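Local coordinates for protein GEO10716p1 (Drosophila melanogaster, PDB 7BTG) that probably removes phosphate from phosphorylated arginine in proteins, as an arginine phosphatase of the low molecular weight protein tyrosine phosphatase family, at residues K22-V25 with V26-L30; G53-L56 with L57-H60; A73-F76 with Y77-Y81; D86-N89 with L90-E94; L140-L143 with E144-R148. The protein carries 1 engineered substitution. One frame throughout, in Å; residues are numbered along the deposited sequence.

Interaction 1 of 5, residues K22-V25 with V26-L30; sequences KHLV and VKRNL. With PO4 (phosphate ion), chain C.
V25 O and the N-H of L30 make the bond that closes the C-terminal end of helix 13-27, 2.7 Å long and almost straight at 172°. One turn back, K27 N reaches H23 O at 2.9 Å and R28 N reaches L24 O at 2.7 Å, the latter more bent at 143°. V26 N has weak bonds alone, to K22 O and H23 O.

Among the side chains, L24 and R28 run alongside each other: L24 CD2 lies over one face of the R28 guanidinium, toward its rim, 3.7 Å from NH1. R28 NH2 has a long, weak ion pair with E147. CB of V25 meets CB of L30 at 4.2 Å. V26 CG2 approaches the H23 ring obliquely, 4.1 Å from ND1.

Away from this end, the extended K22 chain carries NZ to a salt bridge with E18 and a weak 3.2 Å bond to O1 of a phosphate ion, likely a crystallisation component, which H66 also binds. The bonds from N29 N to V26 O and from L30 N to V25 O, with the positive phi of N29, make a Schellman motif, ending the helix of a beta-alpha-beta unit.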
loop_
_atom_site.group_PDB
_atom_site.type_symbol
_atom_site.label_atom_id
_atom_site.label_comp_id
_atom_site.label_asym_id
_atom_site.label_seq_id
_atom_site.Cartn_x
_atom_site.Cartn_y
_atom_site.Cartn_z
ATOM N N LYS A 22 -5.256 -4.472 7.038
ATOM C CA LYS A 22 -6.435 -4.361 7.890
ATOM C C LYS A 22 -6.798 -5.711 8.506
ATOM O O LYS A 22 -7.129 -5.784 9.696
ATOM C CB LYS A 22 -7.613 -3.797 7.097
ATOM C CG LYS A 22 -7.808 -2.309 7.284
ATOM C CD LYS A 22 -8.790 -1.719 6.273
ATOM C CE LYS A 22 -8.996 -0.229 6.552
ATOM N NZ LYS A 22 -10.109 0.331 5.746
ATOM N N HIS A 23 -6.727 -6.788 7.711
ATOM C CA HIS A 23 -7.000 -8.124 8.227
ATOM C C HIS A 23 -5.954 -8.542 9.253
ATOM O O HIS A 23 -6.296 -8.995 10.350
ATOM C CB HIS A 23 -7.056 -9.136 7.086
ATOM C CG HIS A 23 -7.418 -10.527 7.524
ATOM N ND1 HIS A 23 -8.525 -10.801 8.302
ATOM C CD2 HIS A 23 -6.813 -11.721 7.299
ATOM C CE1 HIS A 23 -8.589 -12.102 8.534
ATOM N NE2 HIS A 23 -7.563 -12.683 7.937
ATOM N N LEU A 24 -4.675 -8.376 8.919
ATOM C CA LEU A 24 -3.615 -8.764 9.840
ATOM C C LEU A 24 -3.792 -8.123 11.212
ATOM O O LEU A 24 -3.639 -8.802 12.236
ATOM C CB LEU A 24 -2.248 -8.416 9.248
ATOM C CG LEU A 24 -1.792 -9.299 8.087
ATOM C CD1 LEU A 24 -0.477 -8.773 7.524
ATOM C CD2 LEU A 24 -1.650 -10.779 8.501
ATOM N N VAL A 25 -4.131 -6.828 11.267
ATOM C CA VAL A 25 -4.183 -6.169 12.569
ATOM C C VAL A 25 -5.378 -6.616 13.389
ATOM O O VAL A 25 -5.349 -6.489 14.617
ATOM C CB VAL A 25 -4.197 -4.629 12.495
ATOM C CG1 VAL A 25 -3.203 -4.114 11.467
ATOM C CG2 VAL A 25 -5.600 -4.105 12.268
ATOM N N VAL A 26 -6.440 -7.124 12.759
ATOM C CA VAL A 26 -7.515 -7.695 13.563
ATOM C C VAL A 26 -7.158 -9.120 13.983
ATOM O O VAL A 26 -7.353 -9.498 15.143
ATOM C CB VAL A 26 -8.871 -7.614 12.825
ATOM C CG1 VAL A 26 -9.086 -6.226 12.268
ATOM C CG2 VAL A 26 -9.016 -8.664 11.732
ATOM N N LYS A 27 -6.585 -9.916 13.070
ATOM C CA LYS A 27 -6.162 -11.271 13.416
ATOM C C LYS A 27 -5.042 -11.246 14.441
ATOM O O LYS A 27 -4.845 -12.221 15.173
ATOM C CB LYS A 27 -5.714 -12.026 12.161
ATOM C CG LYS A 27 -5.673 -13.547 12.296
ATOM C CD LYS A 27 -4.658 -14.197 11.324
ATOM C CE LYS A 27 -3.191 -13.909 11.729
ATOM N NZ LYS A 27 -2.784 -14.529 13.050
ATOM N N ARG A 28 -4.293 -10.148 14.503
ATOM C CA ARG A 28 -3.334 -9.921 15.573
ATOM C C ARG A 28 -3.910 -9.097 16.709
ATOM O O ARG A 28 -3.201 -8.861 17.692
ATOM C CB ARG A 28 -2.088 -9.209 15.045
ATOM C CG ARG A 28 -0.902 -10.110 14.780
ATOM C CD ARG A 28 -1.028 -10.867 13.472
ATOM N NE ARG A 28 0.232 -10.781 12.743
ATOM C CZ ARG A 28 0.604 -11.607 11.775
ATOM N NH1 ARG A 28 -0.186 -12.611 11.400
ATOM N NH2 ARG A 28 1.772 -11.422 11.182
ATOM N N ASN A 29 -5.149 -8.616 16.570
ATOM C CA ASN A 29 -5.849 -7.889 17.630
ATOM C C ASN A 29 -5.068 -6.656 18.092
ATOM O O ASN A 29 -4.917 -6.408 19.290
ATOM C CB ASN A 29 -6.148 -8.824 18.806
ATOM C CG ASN A 29 -7.287 -8.327 19.681
ATOM O OD1 ASN A 29 -8.454 -8.622 19.419
ATOM N ND2 ASN A 29 -6.953 -7.577 20.728
ATOM N N LEU A 30 -4.582 -5.861 17.145
ATOM C CA LEU A 30 -3.755 -4.714 17.494
ATOM C C LEU A 30 -4.578 -3.446 17.683
ATOM O O LEU A 30 -5.691 -3.303 17.176
ATOM C CB LEU A 30 -2.690 -4.446 16.428
ATOM C CG LEU A 30 -1.724 -5.533 15.976
ATOM C CD1 LEU A 30 -0.567 -4.865 15.261
ATOM C CD2 LEU A 30 -1.236 -6.365 17.146
HETATM P P PO4 C . -11.618 3.067 3.150
HETATM O O1 PO4 C . -11.762 2.854 4.642
HETATM O O2 PO4 C . -11.549 1.741 2.415
HETATM O O3 PO4 C . -12.829 3.817 2.657
HETATM O O4 PO4 C . -10.403 3.956 2.907
#

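Interaction 2 of 5, residues G53-L56 with L57-H60; sequences GQQL and LKQH
G53, Q54 and Q55 offer their carbonyls to the N-H groups of L57, K58 and Q59, continuing the i to i+4 ladder through the last turn of helix 51-58. This is the C-terminal end of a short alpha-helix in the phosphatase fold, partly buried against helix 133-154. The bond from Q59 N to Q55 O is 2.8 Å and nearly straight at 177°, whereas L57 N comes to G53 O at 155°. H60 N then bonds to L57 O, an i to i+3 link.

L56 carries most of the side-chain contact. Its CG lies beside the carbonyl carbon (chi1 177°), and the next torsion carries CD1 on toward Q59 and H60, 3.8 Å from Q59 NE2. The Q59 chain is extended and slants across this methyl, while H60 lies alongside L56. Y139 stacks on the H60 ring and, with F135 and N136, also touches L56.

On another side of the turn, L57 is buried against L62 and T64, with its CG 3.2 Å from G53 O. K58 CB rests on Q54 O at 3.4 Å before the chain bends away. The H60 ring presents its edge to the backbone: CD2 lies 3.3 Å from L56 O, which sits in the ring plane, and 3.9 Å from L56 CD1.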
loop_
_atom_site.group_PDB
_atom_site.type_symbol
_atom_site.label_atom_id
_atom_site.label_comp_id
_atom_site.label_asym_id
_atom_site.label_seq_id
_atom_site.Cartn_x
_atom_site.Cartn_y
_atom_site.Cartn_z
ATOM N N GLY A 53 -9.253 -7.755 -8.600
ATOM C CA GLY A 53 -8.516 -7.715 -7.353
ATOM C C GLY A 53 -9.448 -7.919 -6.182
ATOM O O GLY A 53 -9.092 -8.557 -5.184
ATOM N N GLN A 54 -10.659 -7.367 -6.296
ATOM C CA GLN A 54 -11.697 -7.652 -5.309
ATOM C C GLN A 54 -12.056 -9.132 -5.306
ATOM O O GLN A 54 -12.422 -9.688 -4.260
ATOM C CB GLN A 54 -12.936 -6.797 -5.589
ATOM C CG GLN A 54 -12.736 -5.310 -5.328
ATOM C CD GLN A 54 -14.042 -4.519 -5.339
ATOM O OE1 GLN A 54 -14.451 -3.995 -6.370
ATOM N NE2 GLN A 54 -14.691 -4.421 -4.182
ATOM N N GLN A 55 -11.950 -9.788 -6.461
ATOM C CA GLN A 55 -12.183 -11.223 -6.513
ATOM C C GLN A 55 -11.089 -11.974 -5.775
ATOM O O GLN A 55 -11.370 -12.753 -4.854
ATOM C CB GLN A 55 -12.279 -11.692 -7.962
ATOM C CG GLN A 55 -13.650 -11.427 -8.569
ATOM C CD GLN A 55 -14.792 -11.802 -7.622
ATOM O OE1 GLN A 55 -15.147 -12.981 -7.503
ATOM N NE2 GLN A 55 -15.370 -10.798 -6.940
ATOM N N LEU A 56 -9.832 -11.742 -6.156
ATOM C CA LEU A 56 -8.723 -12.375 -5.455
ATOM C C LEU A 56 -8.803 -12.127 -3.952
ATOM O O LEU A 56 -8.543 -13.029 -3.151
ATOM C CB LEU A 56 -7.401 -11.873 -6.030
ATOM C CG LEU A 56 -6.114 -12.371 -5.393
ATOM C CD1 LEU A 56 -6.089 -13.887 -5.398
ATOM C CD2 LEU A 56 -4.945 -11.820 -6.176
ATOM N N LEU A 57 -9.213 -10.927 -3.551
ATOM C CA LEU A 57 -9.371 -10.639 -2.131
ATOM C C LEU A 57 -10.478 -11.484 -1.504
ATOM O O LEU A 57 -10.264 -12.124 -0.468
ATOM C CB LEU A 57 -9.648 -9.154 -1.932
ATOM C CG LEU A 57 -8.408 -8.274 -2.081
ATOM C CD1 LEU A 57 -8.812 -6.816 -2.118
ATOM C CD2 LEU A 57 -7.442 -8.539 -0.930
ATOM N N LYS A 58 -11.677 -11.483 -2.105
ATOM C CA LYS A 58 -12.767 -12.322 -1.607
ATOM C C LYS A 58 -12.346 -13.780 -1.509
ATOM O O LYS A 58 -12.620 -14.451 -0.508
ATOM C CB LYS A 58 -13.999 -12.190 -2.505
ATOM C CG LYS A 58 -14.872 -13.458 -2.537
ATOM C CD LYS A 58 -16.115 -13.314 -3.394
ATOM C CE LYS A 58 -17.301 -12.804 -2.584
ATOM N NZ LYS A 58 -18.522 -12.713 -3.440
ATOM N N GLN A 59 -11.674 -14.285 -2.533
ATOM C CA GLN A 59 -11.132 -15.629 -2.485
ATOM C C GLN A 59 -10.209 -15.856 -1.285
ATOM O O GLN A 59 -9.916 -17.012 -0.963
ATOM C CB GLN A 59 -10.424 -15.886 -3.816
ATOM C CG GLN A 59 -9.376 -16.959 -3.839
ATOM C CD GLN A 59 -8.711 -17.035 -5.188
ATOM O OE1 GLN A 59 -9.333 -16.735 -6.208
ATOM N NE2 GLN A 59 -7.436 -17.413 -5.206
ATOM N N HIS A 60 -9.776 -14.796 -0.590
ATOM C CA HIS A 60 -9.001 -14.927 0.639
ATOM C C HIS A 60 -9.749 -14.396 1.855
ATOM O O HIS A 60 -9.126 -14.101 2.881
ATOM C CB HIS A 60 -7.655 -14.219 0.505
ATOM C CG HIS A 60 -6.656 -14.987 -0.294
ATOM N ND1 HIS A 60 -5.796 -15.900 0.276
ATOM C CD2 HIS A 60 -6.389 -14.994 -1.623
ATOM C CE1 HIS A 60 -5.025 -16.421 -0.663
ATOM N NE2 HIS A 60 -5.367 -15.893 -1.825
#

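Interaction 3 of 5, residues A73-F76 with Y77-Y81; sequences AQDF and YDFDY
Q74 O takes the N-H of Y77 at 3.1 Å and, weakly, that of D78; D78 N also reaches D75 O at 3.2 Å. In the two stronger bonds the donors stand well above the carbonyl planes. These short i to i+3 bonds hold helix 73-78 only loosely before the chain enters strand 81-84 of the parallel sheet. D75 OD2 forms a salt bridge with R69 and accepts the backbone N-H of S72.

F79 runs alongside D75. D75 O lies in the plane of the F79 ring, 3.2 Å from CD2, and F79 CE2 lies 3.5 Å from D75 OD1; ring and carboxylate planes are 57° apart. Y77, with CG beside its backbone N (chi1 -59°), leans back along the turn and brings CD2 to 3.6 Å from A73 O, while its hydroxyl bonds to P102 O. F76 is buried against L93, M96 and I108.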
loop_
_atom_site.group_PDB
_atom_site.type_symbol
_atom_site.label_atom_id
_atom_site.label_comp_id
_atom_site.label_asym_id
_atom_site.label_seq_id
_atom_site.Cartn_x
_atom_site.Cartn_y
_atom_site.Cartn_z
ATOM N N ALA A 73 -1.670 16.740 0.339
ATOM C CA ALA A 73 -0.632 17.214 1.239
ATOM C C ALA A 73 -0.907 16.790 2.683
ATOM O O ALA A 73 0.019 16.388 3.402
ATOM C CB ALA A 73 -0.520 18.731 1.131
ATOM N N GLN A 74 -2.178 16.868 3.121
ATOM C CA GLN A 74 -2.541 16.493 4.487
ATOM C C GLN A 74 -2.080 15.090 4.822
ATOM O O GLN A 74 -1.695 14.813 5.966
ATOM C CB GLN A 74 -4.059 16.577 4.690
ATOM C CG GLN A 74 -4.557 17.889 5.266
ATOM C CD GLN A 74 -4.275 18.057 6.758
ATOM O OE1 GLN A 74 -3.709 17.173 7.422
ATOM N NE2 GLN A 74 -4.678 19.207 7.293
ATOM N N ASP A 75 -2.105 14.197 3.835
ATOM C CA ASP A 75 -1.707 12.819 4.072
ATOM C C ASP A 75 -0.294 12.731 4.638
ATOM O O ASP A 75 -0.025 11.913 5.519
ATOM C CB ASP A 75 -1.828 12.020 2.780
ATOM C CG ASP A 75 -3.258 11.762 2.407
ATOM O OD1 ASP A 75 -4.047 11.488 3.329
ATOM O OD2 ASP A 75 -3.593 11.831 1.207
ATOM N N PHE A 76 0.613 13.585 4.171
ATOM C CA PHE A 76 2.003 13.493 4.597
ATOM C C PHE A 76 2.202 13.840 6.070
ATOM O O PHE A 76 3.228 13.457 6.651
ATOM C CB PHE A 76 2.861 14.401 3.721
ATOM C CG PHE A 76 3.078 13.860 2.345
ATOM C CD1 PHE A 76 4.228 13.151 2.040
ATOM C CD2 PHE A 76 2.114 14.029 1.358
ATOM C CE1 PHE A 76 4.425 12.643 0.770
ATOM C CE2 PHE A 76 2.314 13.521 0.081
ATOM C CZ PHE A 76 3.469 12.820 -0.203
ATOM N N TYR A 77 1.260 14.553 6.678
ATOM C CA TYR A 77 1.322 14.887 8.092
ATOM C C TYR A 77 0.496 13.957 8.968
ATOM O O TYR A 77 0.689 13.954 10.187
ATOM C CB TYR A 77 0.838 16.323 8.317
ATOM C CG TYR A 77 1.637 17.377 7.577
ATOM C CD1 TYR A 77 2.882 17.770 8.031
ATOM C CD2 TYR A 77 1.140 17.979 6.439
ATOM C CE1 TYR A 77 3.603 18.730 7.373
ATOM C CE2 TYR A 77 1.858 18.947 5.773
ATOM C CZ TYR A 77 3.081 19.318 6.250
ATOM O OH TYR A 77 3.803 20.271 5.596
ATOM N N ASP A 78 -0.411 13.173 8.383
ATOM C CA ASP A 78 -1.329 12.339 9.146
ATOM C C ASP A 78 -0.962 10.859 9.152
ATOM O O ASP A 78 -1.763 10.051 9.618
ATOM C CB ASP A 78 -2.756 12.488 8.610
ATOM C CG ASP A 78 -3.293 13.904 8.749
ATOM O OD1 ASP A 78 -2.859 14.637 9.672
ATOM O OD2 ASP A 78 -4.155 14.278 7.925
ATOM N N PHE A 79 0.194 10.462 8.628
ATOM C CA PHE A 79 0.516 9.041 8.632
ATOM C C PHE A 79 1.933 8.839 9.137
ATOM O O PHE A 79 2.789 9.715 9.001
ATOM C CB PHE A 79 0.344 8.398 7.246
ATOM C CG PHE A 79 -1.091 8.241 6.833
ATOM C CD1 PHE A 79 -1.786 7.087 7.141
ATOM C CD2 PHE A 79 -1.754 9.262 6.161
ATOM C CE1 PHE A 79 -3.121 6.951 6.781
ATOM C CE2 PHE A 79 -3.073 9.133 5.796
ATOM C CZ PHE A 79 -3.765 7.979 6.099
ATOM N N ASP A 80 2.159 7.678 9.750
ATOM C CA ASP A 80 3.482 7.307 10.232
ATOM C C ASP A 80 4.310 6.647 9.138
ATOM O O ASP A 80 5.527 6.851 9.057
ATOM C CB ASP A 80 3.359 6.361 11.439
ATOM C CG ASP A 80 2.454 6.923 12.536
ATOM O OD1 ASP A 80 2.771 7.998 13.093
ATOM O OD2 ASP A 80 1.424 6.288 12.841
ATOM N N TYR A 81 3.668 5.833 8.313
ATOM C CA TYR A 81 4.312 5.169 7.194
ATOM C C TYR A 81 3.492 5.444 5.948
ATOM O O TYR A 81 2.261 5.412 6.001
ATOM C CB TYR A 81 4.440 3.657 7.438
ATOM C CG TYR A 81 5.527 3.342 8.425
ATOM C CD1 TYR A 81 6.800 3.044 7.987
ATOM C CD2 TYR A 81 5.290 3.390 9.807
ATOM C CE1 TYR A 81 7.823 2.778 8.881
ATOM C CE2 TYR A 81 6.308 3.112 10.721
ATOM C CZ TYR A 81 7.578 2.809 10.244
ATOM O OH TYR A 81 8.626 2.537 11.102
#

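Interaction 4 of 5, residues D86-N89 with L90-E94; sequences DNSN and LLELE
N87 meets L90 and L91 one turn on in a local side-chain contact within the first turns of helix 87-99, just after strand 81-84. Four i to i+4 backbone bonds stiffen it, from L90 N to D86 O, L91 N to N87 O, E92 N to S88 O and L93 N to N89 O, all between 2.9 and 3.1 Å.

The N87 amide slants across both leucines. A chi1 of -160° sets it beside the carbonyl carbon, where ND2 lies 3.5 Å from L90 CD2 and OD1 lies 4.0 Å from L91 CG. L91 CG also sits 3.3 Å from N87 O, and E92 CG is at the same distance from S88 O.

D86 holds the N-cap position, yet its carboxylate is spent on a salt bridge with R13 instead of capping the helix. N89 OD1 turns back to the start of the helix, bonded to M85 N and weakly to D86 N at 3.3 Å. The helix connects strands 81-84 and 107-110 in a beta-alpha-beta unit: L90 and L93 pack on A84 and I108, and L93 also on I82 and I71.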
loop_
_atom_site.group_PDB
_atom_site.type_symbol
_atom_site.label_atom_id
_atom_site.label_comp_id
_atom_site.label_asym_id
_atom_site.label_seq_id
_atom_site.Cartn_x
_atom_site.Cartn_y
_atom_site.Cartn_z
ATOM N N ASP A 86 6.527 0.953 -5.981
ATOM C CA ASP A 86 7.450 1.188 -7.086
ATOM C C ASP A 86 8.513 2.190 -6.676
ATOM O O ASP A 86 8.269 3.080 -5.855
ATOM C CB ASP A 86 6.744 1.840 -8.306
ATOM C CG ASP A 86 6.094 0.859 -9.161
ATOM O OD1 ASP A 86 6.680 -0.239 -9.267
ATOM O OD2 ASP A 86 5.014 1.165 -9.706
ATOM N N ASN A 87 9.649 2.138 -7.361
ATOM C CA ASN A 87 10.586 3.230 -7.177
ATOM C C ASN A 87 10.098 4.482 -7.886
ATOM O O ASN A 87 10.401 5.599 -7.456
ATOM C CB ASN A 87 11.971 2.828 -7.651
ATOM C CG ASN A 87 13.039 3.711 -7.064
ATOM O OD1 ASN A 87 13.727 4.451 -7.783
ATOM N ND2 ASN A 87 13.166 3.672 -5.741
ATOM N N SER A 88 9.302 4.317 -8.942
ATOM C CA SER A 88 8.586 5.452 -9.506
ATOM C C SER A 88 7.712 6.127 -8.455
ATOM O O SER A 88 7.814 7.343 -8.243
ATOM C CB SER A 88 7.741 5.011 -10.699
ATOM O OG SER A 88 6.768 6.004 -10.998
ATOM N N ASN A 89 6.809 5.356 -7.823
ATOM C CA ASN A 89 5.979 5.896 -6.747
ATOM C C ASN A 89 6.851 6.569 -5.703
ATOM O O ASN A 89 6.567 7.687 -5.267
ATOM C CB ASN A 89 5.153 4.816 -6.024
ATOM C CG ASN A 89 4.310 3.929 -6.933
ATOM O OD1 ASN A 89 3.922 2.831 -6.504
ATOM N ND2 ASN A 89 3.987 4.383 -8.143
ATOM N N LEU A 90 7.901 5.867 -5.258
ATOM C CA LEU A 90 8.755 6.382 -4.193
ATOM C C LEU A 90 9.314 7.754 -4.555
ATOM O O LEU A 90 9.238 8.691 -3.757
ATOM C CB LEU A 90 9.898 5.403 -3.902
ATOM C CG LEU A 90 10.783 5.684 -2.689
ATOM C CD1 LEU A 90 9.968 5.633 -1.433
ATOM C CD2 LEU A 90 11.931 4.638 -2.621
ATOM N N LEU A 91 9.866 7.887 -5.762
ATOM C CA LEU A 91 10.476 9.151 -6.168
ATOM C C LEU A 91 9.449 10.270 -6.231
ATOM O O LEU A 91 9.746 11.404 -5.838
ATOM C CB LEU A 91 11.175 9.014 -7.521
ATOM C CG LEU A 91 12.450 8.188 -7.548
ATOM C CD1 LEU A 91 13.266 8.561 -8.765
ATOM C CD2 LEU A 91 13.237 8.410 -6.284
ATOM N N GLU A 92 8.241 9.978 -6.729
ATOM C CA GLU A 92 7.230 11.021 -6.781
ATOM C C GLU A 92 6.806 11.414 -5.378
ATOM O O GLU A 92 6.548 12.596 -5.112
ATOM C CB GLU A 92 6.021 10.572 -7.603
ATOM C CG GLU A 92 6.362 10.207 -9.042
ATOM C CD GLU A 92 5.138 9.924 -9.907
ATOM O OE1 GLU A 92 4.000 10.151 -9.457
ATOM O OE2 GLU A 92 5.330 9.502 -11.062
ATOM N N LEU A 93 6.750 10.435 -4.457
ATOM C CA LEU A 93 6.347 10.752 -3.091
ATOM C C LEU A 93 7.447 11.496 -2.360
ATOM O O LEU A 93 7.165 12.342 -1.504
ATOM C CB LEU A 93 5.987 9.484 -2.320
ATOM C CG LEU A 93 4.697 8.724 -2.604
ATOM C CD1 LEU A 93 4.755 7.354 -1.940
ATOM C CD2 LEU A 93 3.472 9.497 -2.107
ATOM N N GLU A 94 8.703 11.192 -2.676
ATOM C CA GLU A 94 9.791 11.931 -2.060
ATOM C C GLU A 94 9.829 13.380 -2.553
ATOM O O GLU A 94 9.982 14.297 -1.747
ATOM C CB GLU A 94 11.102 11.188 -2.306
ATOM C CG GLU A 94 11.287 10.063 -1.297
ATOM C CD GLU A 94 12.377 9.098 -1.673
ATOM O OE1 GLU A 94 12.809 9.079 -2.840
ATOM O OE2 GLU A 94 12.819 8.363 -0.784
#

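Interaction 5 of 5, residues L140-L143 with E144-R148; sequences LQIL and ESCER
The middle of the long C-terminal helix 133-154 brings S145 back against Q141 one turn earlier. Q141 O receives the backbone N of S145 at 3.0 Å. S145 OG is modelled 2.5 Å from Q141 O, implausibly close, so the exact length of this second bond is doubtful. E144 N meets L140 O at 179°, and C146 N meets I142 O at 2.9 Å.

This is regular alpha-helix. I142, L143 and C146 face helix 13-27, where I142 touches A17 and I20, L143 touches I20, and C146 touches L24, while S145 packs on L111 and I115. Beside helix 13-27, C146 SG lies 4.2 Å from I142 CG2.

In a salt bridge, E144 OE2 takes R148 NE on its anti lone pair at 3.0 Å, in the guanidinium plane, and it also pairs with R117. The Q141 amide nitrogen bonds to the carbonyls of D120 and I122.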
loop_
_atom_site.group_PDB
_atom_site.type_symbol
_atom_site.label_atom_id
_atom_site.label_comp_id
_atom_site.label_asym_id
_atom_site.label_seq_id
_atom_site.Cartn_x
_atom_site.Cartn_y
_atom_site.Cartn_z
ATOM N N LEU A 140 1.085 -11.882 -3.076
ATOM C CA LEU A 140 2.074 -12.593 -2.269
ATOM C C LEU A 140 3.172 -11.652 -1.785
ATOM O O LEU A 140 3.541 -11.683 -0.605
ATOM C CB LEU A 140 2.671 -13.760 -3.065
ATOM C CG LEU A 140 1.715 -14.917 -3.431
ATOM C CD1 LEU A 140 2.282 -15.786 -4.562
ATOM C CD2 LEU A 140 1.347 -15.796 -2.217
ATOM N N GLN A 141 3.700 -10.805 -2.681
ATOM C CA GLN A 141 4.677 -9.799 -2.265
ATOM C C GLN A 141 4.108 -8.880 -1.195
ATOM O O GLN A 141 4.807 -8.515 -0.245
ATOM C CB GLN A 141 5.134 -8.955 -3.453
ATOM C CG GLN A 141 6.286 -9.479 -4.272
ATOM C CD GLN A 141 6.391 -8.753 -5.622
ATOM O OE1 GLN A 141 5.415 -8.650 -6.352
ATOM N NE2 GLN A 141 7.576 -8.238 -5.939
ATOM N N ILE A 142 2.849 -8.477 -1.343
ATOM C CA ILE A 142 2.268 -7.550 -0.380
ATOM C C ILE A 142 2.057 -8.248 0.959
ATOM O O ILE A 142 2.309 -7.673 2.026
ATOM C CB ILE A 142 0.960 -6.949 -0.933
ATOM C CG1 ILE A 142 1.235 -5.984 -2.096
ATOM C CG2 ILE A 142 0.232 -6.207 0.150
ATOM C CD1 ILE A 142 -0.003 -5.692 -2.970
ATOM N N LEU A 143 1.605 -9.499 0.922
ATOM C CA LEU A 143 1.371 -10.243 2.154
ATOM C C LEU A 143 2.670 -10.439 2.937
ATOM O O LEU A 143 2.739 -10.112 4.124
ATOM C CB LEU A 143 0.725 -11.587 1.828
ATOM C CG LEU A 143 0.413 -12.494 3.012
ATOM C CD1 LEU A 143 -0.379 -11.724 4.056
ATOM C CD2 LEU A 143 -0.365 -13.680 2.504
ATOM N N GLU A 144 3.725 -10.945 2.284
ATOM C CA GLU A 144 4.975 -11.123 3.014
ATOM C C GLU A 144 5.494 -9.790 3.518
ATOM O O GLU A 144 5.928 -9.687 4.676
ATOM C CB GLU A 144 6.039 -11.809 2.157
ATOM C CG GLU A 144 7.337 -12.069 2.945
ATOM C CD GLU A 144 8.409 -12.795 2.133
ATOM O OE1 GLU A 144 8.095 -13.274 1.018
ATOM O OE2 GLU A 144 9.567 -12.891 2.617
ATOM N N SER A 145 5.427 -8.751 2.664
ATOM C CA SER A 145 5.910 -7.425 3.035
ATOM C C SER A 145 5.224 -6.926 4.294
ATOM O O SER A 145 5.885 -6.452 5.222
ATOM C CB SER A 145 5.683 -6.423 1.891
ATOM O OG SER A 145 6.332 -6.804 0.698
ATOM N N CYS A 146 3.890 -6.994 4.335
ATOM C CA CYS A 146 3.182 -6.567 5.538
ATOM C C CYS A 146 3.559 -7.432 6.742
ATOM O O CYS A 146 3.644 -6.940 7.874
ATOM C CB CYS A 146 1.665 -6.625 5.321
ATOM S SG CYS A 146 0.966 -5.406 4.190
ATOM N N GLU A 147 3.742 -8.733 6.527
ATOM C CA GLU A 147 4.082 -9.611 7.645
ATOM C C GLU A 147 5.420 -9.231 8.258
ATOM O O GLU A 147 5.525 -9.043 9.475
ATOM C CB GLU A 147 4.104 -11.056 7.181
ATOM C CG GLU A 147 2.786 -11.492 6.649
ATOM C CD GLU A 147 2.482 -12.905 6.970
ATOM O OE1 GLU A 147 2.545 -13.261 8.163
ATOM O OE2 GLU A 147 2.206 -13.661 6.018
ATOM N N ARG A 148 6.459 -9.101 7.432
ATOM C CA ARG A 148 7.756 -8.742 7.997
ATOM C C ARG A 148 7.739 -7.337 8.574
ATOM O O ARG A 148 8.414 -7.077 9.574
ATOM C CB ARG A 148 8.852 -8.909 6.947
ATOM C CG ARG A 148 8.925 -10.341 6.478
ATOM C CD ARG A 148 10.234 -10.714 5.879
ATOM N NE ARG A 148 10.190 -12.101 5.429
ATOM C CZ ARG A 148 10.457 -13.152 6.202
ATOM N NH1 ARG A 148 10.799 -12.979 7.467
ATOM N NH2 ARG A 148 10.382 -14.378 5.708
#

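From the N terminus the five contacts follow in series; none nests in or crosses another. Each is local, between adjoining segments, so none closes a long loop. Interaction 1 ends helix 13-27 before strand 34-39, and interaction 2 lies at the end of helix 51-58. Interaction 3 leads from helix 73-78 into strand 81-84, and interaction 4 starts helix 87-99 after that strand. Interaction 5 lies on helix 133-154, which returns to pack on helix 13-27 and so joins interactions 1 and 5. Helix 73-78 meets helix 87-99 between interactions 3 and 4. Interaction 2 lies across the chain's centre from both, its centre about 28 Å from that of interaction 3.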